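Local atomic coordinates of putative pectin lyase (Geobacillus virus E2, PDB entry 7CHU), a protein that forms the trimeric tailspike of a deep-sea thermophilic bacteriophage and probably binds, and perhaps degrades, polysaccharide of the host surface. Residues T119-T125 against A144-T150; D180-N184 against R205-N209. All coordinates share one frame; numbering follows the deposited sequence.

Contact 1 of 2, residues T119-T125 against A144-T150; sequences TGTYKVT and ATCIKST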
loop_
_atom_site.group_PDB
_atom_site.type_symbol
_atom_site.label_atom_id
_atom_site.label_comp_id
_atom_site.label_asym_id
_atom_site.label_seq_id
_atom_site.Cartn_x
_atom_site.Cartn_y
_atom_site.Cartn_z
ATOM N N THR A 119 15.965 3.322 -26.104
ATOM C CA THR A 119 15.937 1.878 -26.316
ATOM C C THR A 119 17.277 1.375 -26.832
ATOM O O THR A 119 17.855 1.959 -27.754
ATOM C CB THR A 119 14.833 1.530 -27.306
ATOM O OG1 THR A 119 13.568 1.841 -26.708
ATOM C CG2 THR A 119 14.880 0.039 -27.660
ATOM N N GLY A 120 17.806 0.342 -26.195
ATOM C CA GLY A 120 19.084 -0.188 -26.626
ATOM C C GLY A 120 19.766 -1.009 -25.552
ATOM O O GLY A 120 19.328 -1.088 -24.408
ATOM N N THR A 121 20.877 -1.615 -25.964
ATOM C CA THR A 121 21.746 -2.414 -25.116
ATOM C C THR A 121 23.065 -1.660 -25.006
ATOM O O THR A 121 23.723 -1.432 -26.021
ATOM C CB THR A 121 21.953 -3.791 -25.751
ATOM O OG1 THR A 121 20.693 -4.463 -25.846
ATOM C CG2 THR A 121 22.913 -4.635 -24.945
ATOM N N TYR A 122 23.440 -1.265 -23.791
ATOM C CA TYR A 122 24.601 -0.410 -23.562
ATOM C C TYR A 122 25.697 -1.216 -22.864
ATOM O O TYR A 122 25.599 -1.501 -21.667
ATOM C CB TYR A 122 24.206 0.812 -22.737
ATOM C CG TYR A 122 23.224 1.718 -23.452
ATOM C CD1 TYR A 122 21.864 1.432 -23.448
ATOM C CD2 TYR A 122 23.666 2.837 -24.144
ATOM C CE1 TYR A 122 20.968 2.242 -24.104
ATOM C CE2 TYR A 122 22.765 3.681 -24.820
ATOM C CZ TYR A 122 21.411 3.365 -24.777
ATOM O OH TYR A 122 20.490 4.147 -25.418
ATOM N N LYS A 123 26.730 -1.593 -23.615
ATOM C CA LYS A 123 27.861 -2.291 -23.015
ATOM C C LYS A 123 28.652 -1.324 -22.145
ATOM O O LYS A 123 29.093 -0.276 -22.621
ATOM C CB LYS A 123 28.762 -2.887 -24.090
ATOM C CG LYS A 123 29.920 -3.663 -23.489
ATOM C CD LYS A 123 30.517 -4.622 -24.493
ATOM C CE LYS A 123 31.704 -4.002 -25.169
ATOM N NZ LYS A 123 32.477 -5.016 -25.957
ATOM N N VAL A 124 28.825 -1.662 -20.868
ATOM C CA VAL A 124 29.546 -0.820 -19.917
ATOM C C VAL A 124 30.664 -1.653 -19.308
ATOM O O VAL A 124 30.412 -2.751 -18.796
ATOM C CB VAL A 124 28.612 -0.269 -18.823
ATOM C CG1 VAL A 124 29.443 0.317 -17.673
ATOM C CG2 VAL A 124 27.691 0.797 -19.404
ATOM N N THR A 125 31.898 -1.128 -19.361
ATOM C CA THR A 125 33.085 -1.897 -19.008
ATOM C C THR A 125 33.800 -1.386 -17.767
ATOM O O THR A 125 34.754 -2.028 -17.317
ATOM C CB THR A 125 34.093 -1.914 -20.173
ATOM O OG1 THR A 125 34.524 -0.576 -20.455
ATOM C CG2 THR A 125 33.452 -2.509 -21.426
ATOM N N ALA A 144 13.678 -2.474 -22.130
ATOM C CA ALA A 144 13.963 -1.844 -23.411
ATOM C C ALA A 144 15.312 -1.138 -23.397
ATOM O O ALA A 144 16.030 -1.132 -24.407
ATOM C CB ALA A 144 12.856 -0.840 -23.753
ATOM N N THR A 145 15.640 -0.494 -22.285
ATOM C CA THR A 145 16.948 0.103 -22.059
ATOM C C THR A 145 17.683 -0.824 -21.098
ATOM O O THR A 145 17.266 -0.981 -19.944
ATOM C CB THR A 145 16.845 1.514 -21.484
ATOM O OG1 THR A 145 16.199 2.373 -22.429
ATOM C CG2 THR A 145 18.260 2.060 -21.175
ATOM N N CYS A 146 18.759 -1.457 -21.573
ATOM C CA CYS A 146 19.478 -2.436 -20.762
ATOM C C CYS A 146 20.977 -2.143 -20.765
ATOM O O CYS A 146 21.615 -2.132 -21.824
ATOM C CB CYS A 146 19.205 -3.852 -21.269
ATOM S SG CYS A 146 20.000 -5.159 -20.242
ATOM N N ILE A 147 21.538 -1.919 -19.582
ATOM C CA ILE A 147 22.980 -1.751 -19.420
ATOM C C ILE A 147 23.585 -3.134 -19.206
ATOM O O ILE A 147 23.179 -3.856 -18.287
ATOM C CB ILE A 147 23.289 -0.815 -18.243
ATOM C CG1 ILE A 147 22.411 0.461 -18.274
ATOM C CG2 ILE A 147 24.765 -0.483 -18.194
ATOM C CD1 ILE A 147 22.566 1.361 -19.500
ATOM N N LYS A 148 24.494 -3.541 -20.092
ATOM C CA LYS A 148 25.143 -4.844 -20.035
ATOM C C LYS A 148 26.561 -4.678 -19.497
ATOM O O LYS A 148 27.436 -4.147 -20.187
ATOM C CB LYS A 148 25.170 -5.509 -21.408
ATOM C CG LYS A 148 23.774 -5.779 -21.978
ATOM C CD LYS A 148 23.221 -7.132 -21.622
ATOM C CE LYS A 148 21.953 -7.433 -22.433
ATOM N NZ LYS A 148 21.321 -8.719 -22.001
ATOM N N SER A 149 26.800 -5.150 -18.284
ATOM C CA SER A 149 28.097 -4.947 -17.638
ATOM C C SER A 149 29.084 -6.030 -18.029
ATOM O O SER A 149 28.733 -7.211 -18.090
ATOM C CB SER A 149 27.942 -4.952 -16.118
ATOM O OG SER A 149 29.172 -4.638 -15.475
ATOM N N THR A 150 30.341 -5.636 -18.234
ATOM C CA THR A 150 31.449 -6.584 -18.260
ATOM C C THR A 150 32.395 -6.357 -17.094
ATOM O O THR A 150 33.520 -6.865 -17.109
ATOM C CB THR A 150 32.245 -6.489 -19.566
ATOM O OG1 THR A 150 32.978 -5.257 -19.573
ATOM C CG2 THR A 150 31.317 -6.549 -20.790
HETATM O O HOH W 1 35.522 -4.585 -17.759
#
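Y122 and I147 meet on the buried side of two parallel strands, where I147 CD1 lies 3.7 Å from Y122 CB and reaches the ring obliquely. The Y122 ring is swung beside its own backbone N (chi1 -64°), which brings T145 CG2 within 4.0 Å of CE1 and sets the ring edge in plane with C146 O. On the same side V124 CG2 presses on I147 CG2 at 3.4 Å, a tight methyl pair. On the other face, with T121, C146, K123 and K148, T121 CG2 touches K148 CG. The K148 chain bends at chi2 (-91°) as it passes this methyl, and its amine goes on to a salt bridge with D180.

Behind these side chains runs a regular parallel ladder of six backbone hydrogen bonds. Y122 serves K148 through its O and C146 through its N, the latter bond being 2.8 Å from Y122 N to C146 O. Beyond the strand ends, one water donates to both T125 O and T150 O. At phi 160° a CB on G120 would press into the preceding carbonyl O, which suits glycine. Helix 91-99 lies against Y122 and V124 through I94, V157 packs under V124 and I147, and T119 OG1 bonds to G112 O of the second subunit. Such stacking of parallel strands from successive turns is the hallmark of the right-handed beta-helix of pectate-lyase-like proteins.

Contact 2 of 2, residues D180-N184 against R205-N209; sequences DGQNN and RYCAN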
loop_
_atom_site.group_PDB
_atom_site.type_symbol
_atom_site.label_atom_id
_atom_site.label_comp_id
_atom_site.label_asym_id
_atom_site.label_seq_id
_atom_site.Cartn_x
_atom_site.Cartn_y
_atom_site.Cartn_z
ATOM N N ASP A 180 22.127 -5.289 -16.181
ATOM C CA ASP A 180 22.341 -6.731 -16.318
ATOM C C ASP A 180 23.831 -7.009 -16.133
ATOM O O ASP A 180 24.648 -6.649 -16.997
ATOM C CB ASP A 180 21.838 -7.213 -17.679
ATOM C CG ASP A 180 22.089 -8.700 -17.929
ATOM O OD1 ASP A 180 22.681 -9.413 -17.064
ATOM O OD2 ASP A 180 21.690 -9.159 -19.026
ATOM N N GLY A 181 24.176 -7.654 -15.001
ATOM C CA GLY A 181 25.568 -7.929 -14.660
ATOM C C GLY A 181 26.193 -9.074 -15.430
ATOM O O GLY A 181 27.410 -9.273 -15.343
ATOM N N GLN A 182 25.381 -9.818 -16.186
ATOM C CA GLN A 182 25.846 -10.930 -17.024
ATOM C C GLN A 182 26.631 -11.955 -16.205
ATOM O O GLN A 182 27.558 -12.592 -16.710
ATOM C CB GLN A 182 26.668 -10.433 -18.220
ATOM C CG GLN A 182 25.928 -9.380 -19.082
ATOM C CD GLN A 182 26.629 -9.079 -20.398
ATOM O OE1 GLN A 182 26.277 -9.652 -21.419
ATOM N NE2 GLN A 182 27.598 -8.151 -20.390
ATOM N N ASN A 183 26.255 -12.113 -14.932
ATOM C CA ASN A 183 26.905 -13.044 -14.006
ATOM C C ASN A 183 28.346 -12.663 -13.717
ATOM O O ASN A 183 29.100 -13.468 -13.161
ATOM C CB ASN A 183 26.828 -14.483 -14.517
ATOM C CG ASN A 183 25.400 -14.982 -14.588
ATOM O OD1 ASN A 183 24.948 -15.476 -15.618
ATOM N ND2 ASN A 183 24.671 -14.809 -13.502
ATOM N N ASN A 184 28.736 -11.440 -14.055
ATOM C CA ASN A 184 30.061 -10.954 -13.712
ATOM C C ASN A 184 30.117 -10.467 -12.266
ATOM O O ASN A 184 29.094 -10.184 -11.634
ATOM C CB ASN A 184 30.475 -9.837 -14.660
ATOM C CG ASN A 184 30.643 -10.330 -16.077
ATOM O OD1 ASN A 184 30.103 -9.763 -17.028
ATOM N ND2 ASN A 184 31.375 -11.405 -16.222
ATOM N N ARG A 205 19.810 -7.327 -12.294
ATOM C CA ARG A 205 19.745 -8.766 -12.470
ATOM C C ARG A 205 21.111 -9.312 -12.860
ATOM O O ARG A 205 21.871 -8.657 -13.572
ATOM C CB ARG A 205 18.701 -9.150 -13.531
ATOM C CG ARG A 205 17.282 -8.632 -13.239
ATOM C CD ARG A 205 16.293 -9.015 -14.352
ATOM N NE ARG A 205 15.977 -10.438 -14.283
ATOM C CZ ARG A 205 15.472 -11.158 -15.280
ATOM N NH1 ARG A 205 15.211 -10.588 -16.459
ATOM N NH2 ARG A 205 15.223 -12.454 -15.087
ATOM N N TYR A 206 21.405 -10.526 -12.386
ATOM C CA TYR A 206 22.580 -11.295 -12.803
ATOM C C TYR A 206 23.893 -10.616 -12.424
ATOM O O TYR A 206 24.895 -10.737 -13.140
ATOM C CB TYR A 206 22.551 -11.591 -14.304
ATOM C CG TYR A 206 21.325 -12.351 -14.733
ATOM C CD1 TYR A 206 21.199 -13.707 -14.461
ATOM C CD2 TYR A 206 20.291 -11.712 -15.409
ATOM C CE1 TYR A 206 20.075 -14.414 -14.852
ATOM C CE2 TYR A 206 19.149 -12.410 -15.791
ATOM C CZ TYR A 206 19.050 -13.761 -15.507
ATOM O OH TYR A 206 17.933 -14.462 -15.897
ATOM N N CYS A 207 23.903 -9.907 -11.294
ATOM C CA CYS A 207 25.135 -9.331 -10.756
ATOM C C CYS A 207 25.680 -10.294 -9.704
ATOM O O CYS A 207 24.974 -10.632 -8.755
ATOM C CB CYS A 207 24.872 -7.963 -10.136
ATOM S SG CYS A 207 24.265 -6.747 -11.286
ATOM N N ALA A 208 26.933 -10.715 -9.849
ATOM C CA ALA A 208 27.466 -11.703 -8.909
ATOM C C ALA A 208 28.004 -11.075 -7.621
ATOM O O ALA A 208 28.289 -11.797 -6.654
ATOM C CB ALA A 208 28.539 -12.548 -9.596
ATOM N N ASN A 209 28.136 -9.758 -7.573
ATOM C CA ASN A 209 28.337 -9.050 -6.318
ATOM C C ASN A 209 26.947 -8.642 -5.812
ATOM O O ASN A 209 25.946 -9.229 -6.225
ATOM C CB ASN A 209 29.304 -7.883 -6.537
ATOM C CG ASN A 209 30.153 -7.576 -5.319
ATOM O OD1 ASN A 209 29.653 -7.069 -4.317
ATOM N ND2 ASN A 209 31.456 -7.839 -5.419
#
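R205 O receives the amide of G181, 2.9 Å from G181 N, in a nearly straight bond that continues the parallel pairing of D180 with R205 into the turn. The R205 side chain runs off from the turn; its guanidinium lies with one face under Y206 CE2 and gives NE to T228. Y206 follows with a positive phi of 64°. Its O is gripped by N183 N at 2.6 Å, a short bond lying in the carbonyl plane though bent at the hydrogen (142°). The Y206 side chain passes between two polar groups: D180 OD1 comes to 3.5 Å from CB, while N183 ND2 stands at the ring edge, 3.8 Å from CD1, its amide almost perpendicular to the ring. That same D180 OD1 takes the amide of Q182 from above the carboxylate plane, closing an Asx turn.

Next, C207 points away, yet its SG still lies 3.8 Å from G181 CA. G181 fits here because a CB would run into Y206 O and C207 CA. A208 N then donates to N184 O at 2.9 Å, and A208 CB rests near the carbonyls of N183 and N184. The type I' turn G181-N184 is closed by its own N184 N to G181 O bond. These turns lead from strands 177-180 and 202-205 to 187-195 and 212-215, with strand 145-149 flanking D180 and Q182 and the loop at D229-G231 lying beyond Y206 and C207.

Following the chain, strand 120-124 leads through strands 128-130 and 135-139 back to strand 145-149, and contact 1 closes this 18-residue excursion. The chain then passes through strands 156-160 and 169-175 to strand 177-180, whose end opens contact 2; this closes when strand 202-205 runs into its turn. The two closures come in series, neither nested nor crossed, with centres about 12 Å apart. They meet directly: strand 145-149 pairs with 177-180, the I147 O to D180 N distance is 2.8 Å, and S149 O probably accepts from Q182 NE2. Together they tie successive strands, and the turns following two of them, along one flank of the beta-helix.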